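Local coordinates for zona occludens toxin N-terminal domain-containing protein (Neisseria meningitidis MC58, PDB 2R2A) that probably binds nucleotide through the P-loop NTPase-like N-terminal domain of a membrane-associated zonular occludens toxin homologue, at residues V91-A102 with I126-D137. Numbering follows the deposited sequence.
Sequences VIVDEAQDVWPA and IFVLTQGPKLLD
Ile126 pairs with Val91 where the strand segments 91-93 and 126-130 run side by side, their axes 4.7 Å apart and 6° from parallel. Phe127 then forms two of the three ladder bonds through its own backbone, N to Val91 O at 2.8 Å and O from Val93 N at 2.9 Å, while its side chain lies alongside Ile92, pointing the same way against helix 18-28. On the other sheet face, CG1 of Val128 touches Ala96 CB and, at 3.6 Å, Trp100 CZ3; the indole crosses this valine at about a right angle. Leu129 N completes the ladder to Val93 O, and Leu129 O receives Ala96 N after the first strand has ended. The Thr130 rotamer (chi1 -177°) swings OG1 away from the backbone N and turns it to Gln97 OE1, to which it donates at 2.6 Å from well above the amide plane. Next, Gln131 NE2 reaches Glu95 OE1 at 2.7 Å, on the syn side but 31° out of the carboxylate plane; Gln97 NE2 meets the same oxygen from the opposite face, so two amides grip it. Leu136 CD2 packs 3.9 Å from Ala96 CB. Asp137 N binds Trp100 O, and its side chain caps helix 138-141 through Asn139 N. Strand 125-130 lies between 7-11 and 90-93, and Leu129 touches the probable Walker A loop; with Asp94-Glu95 in a Walker B-like position, this is consistent with an ASCE-type P-loop NTPase core.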
loop_
_atom_site.group_PDB
_atom_site.type_symbol
_atom_site.label_atom_id
_atom_site.label_comp_id
_atom_site.label_asym_id
_atom_site.label_seq_id
_atom_site.Cartn_x
_atom_site.Cartn_y
_atom_site.Cartn_z
ATOM N N VAL A 91 -6.330 0.558 -3.152
ATOM C CA VAL A 91 -5.758 -0.778 -3.075
ATOM C C VAL A 91 -4.676 -0.710 -2.002
ATOM O O VAL A 91 -3.874 0.205 -2.051
ATOM C CB VAL A 91 -5.119 -1.168 -4.430
ATOM C CG1 VAL A 91 -4.368 -2.458 -4.306
ATOM C CG2 VAL A 91 -6.197 -1.269 -5.575
ATOM N N ILE A 92 -4.687 -1.616 -1.023
ATOM C CA ILE A 92 -3.656 -1.620 0.043
ATOM C C ILE A 92 -3.034 -3.016 0.044
ATOM O O ILE A 92 -3.744 -4.023 0.290
ATOM C CB ILE A 92 -4.259 -1.333 1.455
ATOM C CG1 ILE A 92 -5.000 0.025 1.431
ATOM C CG2 ILE A 92 -3.180 -1.446 2.564
ATOM C CD1 ILE A 92 -5.975 0.256 2.647
ATOM N N VAL A 93 -1.732 -3.089 -0.237
ATOM C CA VAL A 93 -1.124 -4.398 -0.407
ATOM C C VAL A 93 -0.077 -4.516 0.689
ATOM O O VAL A 93 0.899 -3.775 0.712
ATOM C CB VAL A 93 -0.539 -4.564 -1.829
ATOM C CG1 VAL A 93 0.245 -5.851 -1.940
ATOM C CG2 VAL A 93 -1.691 -4.577 -2.899
ATOM N N ASP A 94 -0.309 -5.412 1.627
ATOM C CA ASP A 94 0.684 -5.688 2.663
ATOM C C ASP A 94 1.729 -6.688 2.096
ATOM O O ASP A 94 1.390 -7.612 1.306
ATOM C CB ASP A 94 -0.016 -6.239 3.911
ATOM C CG ASP A 94 0.924 -6.353 5.097
ATOM O OD1 ASP A 94 1.824 -5.501 5.210
ATOM O OD2 ASP A 94 0.768 -7.281 5.911
ATOM N N GLU A 95 2.979 -6.513 2.499
ATOM C CA GLU A 95 4.109 -7.343 2.003
ATOM C C GLU A 95 4.067 -7.361 0.472
ATOM O O GLU A 95 3.990 -8.409 -0.159
ATOM C CB GLU A 95 4.092 -8.766 2.611
ATOM C CG GLU A 95 4.466 -8.809 4.147
ATOM C CD GLU A 95 5.880 -8.210 4.514
ATOM O OE1 GLU A 95 6.925 -8.795 4.203
ATOM O OE2 GLU A 95 5.939 -7.124 5.131
ATOM N N ALA A 96 4.110 -6.163 -0.101
ATOM C CA ALA A 96 3.857 -5.950 -1.510
ATOM C C ALA A 96 4.867 -6.598 -2.446
ATOM O O ALA A 96 4.610 -6.644 -3.655
ATOM C CB ALA A 96 3.792 -4.435 -1.803
ATOM N N GLN A 97 6.035 -7.007 -1.922
ATOM C CA GLN A 97 7.030 -7.696 -2.725
ATOM C C GLN A 97 6.482 -9.016 -3.263
ATOM O O GLN A 97 7.029 -9.560 -4.193
ATOM C CB GLN A 97 8.359 -7.927 -1.944
ATOM C CG GLN A 97 8.343 -8.928 -0.800
ATOM C CD GLN A 97 7.833 -8.371 0.543
ATOM O OE1 GLN A 97 7.224 -7.329 0.600
ATOM N NE2 GLN A 97 8.093 -9.102 1.623
ATOM N N ASP A 98 5.368 -9.485 -2.701
ATOM C CA ASP A 98 4.677 -10.685 -3.204
ATOM C C ASP A 98 3.971 -10.454 -4.541
ATOM O O ASP A 98 3.673 -11.427 -5.258
ATOM C CB ASP A 98 3.656 -11.178 -2.165
ATOM C CG ASP A 98 4.329 -11.708 -0.915
ATOM O OD1 ASP A 98 5.568 -11.940 -0.946
ATOM O OD2 ASP A 98 3.646 -11.880 0.108
ATOM N N VAL A 99 3.697 -9.194 -4.868
ATOM C CA VAL A 99 2.954 -8.849 -6.096
ATOM C C VAL A 99 3.892 -8.173 -7.085
ATOM O O VAL A 99 3.860 -8.492 -8.291
ATOM C CB VAL A 99 1.801 -7.856 -5.814
ATOM C CG1 VAL A 99 0.998 -7.593 -7.079
ATOM C CG2 VAL A 99 0.923 -8.344 -4.691
ATOM N N TRP A 100 4.729 -7.253 -6.578
ATOM C CA TRP A 100 5.592 -6.386 -7.374
ATOM C C TRP A 100 7.033 -6.451 -6.854
ATOM O O TRP A 100 7.554 -5.454 -6.340
ATOM C CB TRP A 100 5.094 -4.936 -7.305
ATOM C CG TRP A 100 3.698 -4.761 -7.906
ATOM C CD1 TRP A 100 3.345 -4.992 -9.200
ATOM C CD2 TRP A 100 2.510 -4.351 -7.232
ATOM N NE1 TRP A 100 2.004 -4.750 -9.379
ATOM C CE2 TRP A 100 1.472 -4.315 -8.196
ATOM C CE3 TRP A 100 2.229 -3.954 -5.921
ATOM C CZ2 TRP A 100 0.166 -3.981 -7.876
ATOM C CZ3 TRP A 100 0.934 -3.577 -5.609
ATOM C CH2 TRP A 100 -0.086 -3.589 -6.590
ATOM N N PRO A 101 7.676 -7.632 -6.965
ATOM C CA PRO A 101 9.049 -7.772 -6.480
ATOM C C PRO A 101 10.022 -6.986 -7.375
ATOM O O PRO A 101 9.698 -6.701 -8.546
ATOM C CB PRO A 101 9.330 -9.294 -6.636
ATOM C CG PRO A 101 8.406 -9.731 -7.758
ATOM C CD PRO A 101 7.174 -8.888 -7.581
ATOM N N ALA A 102 11.198 -6.675 -6.829
ATOM C CA ALA A 102 12.314 -6.208 -7.663
ATOM C C ALA A 102 12.559 -7.214 -8.835
ATOM O O ALA A 102 12.428 -8.444 -8.649
ATOM C CB ALA A 102 13.542 -6.095 -6.825
ATOM N N ILE A 126 -3.154 3.739 -4.293
ATOM C CA ILE A 126 -2.505 2.493 -3.969
ATOM C C ILE A 126 -1.599 2.741 -2.762
ATOM O O ILE A 126 -0.931 3.759 -2.715
ATOM C CB ILE A 126 -1.607 2.011 -5.152
ATOM C CG1 ILE A 126 -2.457 1.756 -6.409
ATOM C CG2 ILE A 126 -0.788 0.754 -4.716
ATOM C CD1 ILE A 126 -1.640 1.593 -7.734
ATOM N N PHE A 127 -1.649 1.858 -1.767
ATOM C CA PHE A 127 -0.677 1.875 -0.627
ATOM C C PHE A 127 0.067 0.554 -0.693
ATOM O O PHE A 127 -0.573 -0.502 -0.742
ATOM C CB PHE A 127 -1.405 1.950 0.707
ATOM C CG PHE A 127 -2.137 3.236 0.914
ATOM C CD1 PHE A 127 -1.538 4.271 1.611
ATOM C CD2 PHE A 127 -3.418 3.435 0.343
ATOM C CE1 PHE A 127 -2.206 5.517 1.788
ATOM C CE2 PHE A 127 -4.079 4.680 0.495
ATOM C CZ PHE A 127 -3.490 5.696 1.215
ATOM N N VAL A 128 1.405 0.587 -0.619
ATOM C CA VAL A 128 2.158 -0.661 -0.563
ATOM C C VAL A 128 3.001 -0.636 0.710
ATOM O O VAL A 128 3.597 0.376 1.032
ATOM C CB VAL A 128 3.087 -0.868 -1.800
ATOM C CG1 VAL A 128 2.248 -1.412 -3.008
ATOM C CG2 VAL A 128 3.835 0.406 -2.154
ATOM N N LEU A 129 2.913 -1.705 1.492
ATOM C CA LEU A 129 3.679 -1.835 2.727
ATOM C C LEU A 129 4.703 -2.929 2.488
ATOM O O LEU A 129 4.391 -3.982 1.842
ATOM C CB LEU A 129 2.756 -2.263 3.878
ATOM C CG LEU A 129 1.801 -1.214 4.460
ATOM C CD1 LEU A 129 0.808 -0.800 3.427
ATOM C CD2 LEU A 129 1.090 -1.815 5.699
ATOM N N THR A 130 5.937 -2.707 2.962
ATOM C CA THR A 130 6.888 -3.786 2.807
ATOM C C THR A 130 7.962 -3.490 3.845
ATOM O O THR A 130 7.935 -2.413 4.469
ATOM C CB THR A 130 7.469 -3.894 1.340
ATOM O OG1 THR A 130 8.356 -5.037 1.263
ATOM C CG2 THR A 130 8.278 -2.648 0.975
ATOM N N GLN A 131 8.904 -4.410 4.010
ATOM C CA GLN A 131 9.925 -4.241 5.002
ATOM C C GLN A 131 11.058 -3.320 4.527
ATOM O O GLN A 131 11.741 -2.705 5.372
ATOM C CB GLN A 131 10.513 -5.617 5.390
ATOM C CG GLN A 131 9.454 -6.411 6.138
ATOM C CD GLN A 131 9.862 -7.837 6.369
ATOM O OE1 GLN A 131 10.871 -8.069 6.991
ATOM N NE2 GLN A 131 9.070 -8.802 5.844
ATOM N N GLY A 132 11.285 -3.241 3.221
ATOM C CA GLY A 132 12.377 -2.397 2.712
ATOM C C GLY A 132 12.063 -2.047 1.263
ATOM O O GLY A 132 11.567 -2.891 0.510
ATOM N N PRO A 133 12.376 -0.805 0.853
ATOM C CA PRO A 133 11.950 -0.406 -0.491
ATOM C C PRO A 133 12.572 -1.298 -1.599
ATOM O O PRO A 133 11.924 -1.547 -2.597
ATOM C CB PRO A 133 12.487 1.048 -0.633
ATOM C CG PRO A 133 12.908 1.454 0.668
ATOM C CD PRO A 133 13.129 0.256 1.566
ATOM N N LYS A 134 13.802 -1.783 -1.403
ATOM C CA LYS A 134 14.500 -2.509 -2.492
ATOM C C LYS A 134 13.971 -3.923 -2.745
ATOM O O LYS A 134 14.455 -4.618 -3.634
ATOM C CB LYS A 134 15.999 -2.527 -2.245
ATOM C CG LYS A 134 16.600 -1.100 -2.284
ATOM C CD LYS A 134 18.054 -1.172 -1.924
ATOM C CE LYS A 134 18.759 0.104 -2.366
ATOM N NZ LYS A 134 20.135 0.234 -1.794
ATOM N N LEU A 135 12.940 -4.312 -1.993
ATOM C CA LEU A 135 12.219 -5.559 -2.239
ATOM C C LEU A 135 11.237 -5.391 -3.378
ATOM O O LEU A 135 10.736 -6.398 -3.888
ATOM C CB LEU A 135 11.507 -6.039 -0.956
ATOM C CG LEU A 135 12.438 -6.539 0.174
ATOM C CD1 LEU A 135 11.649 -6.803 1.509
ATOM C CD2 LEU A 135 13.125 -7.850 -0.291
ATOM N N LEU A 136 10.967 -4.124 -3.763
ATOM C CA LEU A 136 9.929 -3.790 -4.738
ATOM C C LEU A 136 10.504 -3.435 -6.093
ATOM O O LEU A 136 11.601 -2.957 -6.173
ATOM C CB LEU A 136 9.062 -2.611 -4.265
ATOM C CG LEU A 136 8.415 -2.793 -2.896
ATOM C CD1 LEU A 136 7.633 -1.545 -2.513
ATOM C CD2 LEU A 136 7.465 -3.989 -2.995
ATOM N N ASP A 137 9.691 -3.641 -7.121
ATOM C CA ASP A 137 9.991 -3.284 -8.505
ATOM C C ASP A 137 10.377 -1.799 -8.553
ATOM O O ASP A 137 9.651 -0.952 -8.003
ATOM C CB ASP A 137 8.733 -3.546 -9.348
ATOM C CG ASP A 137 9.020 -3.638 -10.829
ATOM O OD1 ASP A 137 9.864 -2.857 -11.314
ATOM O OD2 ASP A 137 8.395 -4.501 -11.512
HETATM O O HOH W 1 7.532 -6.734 -10.205
#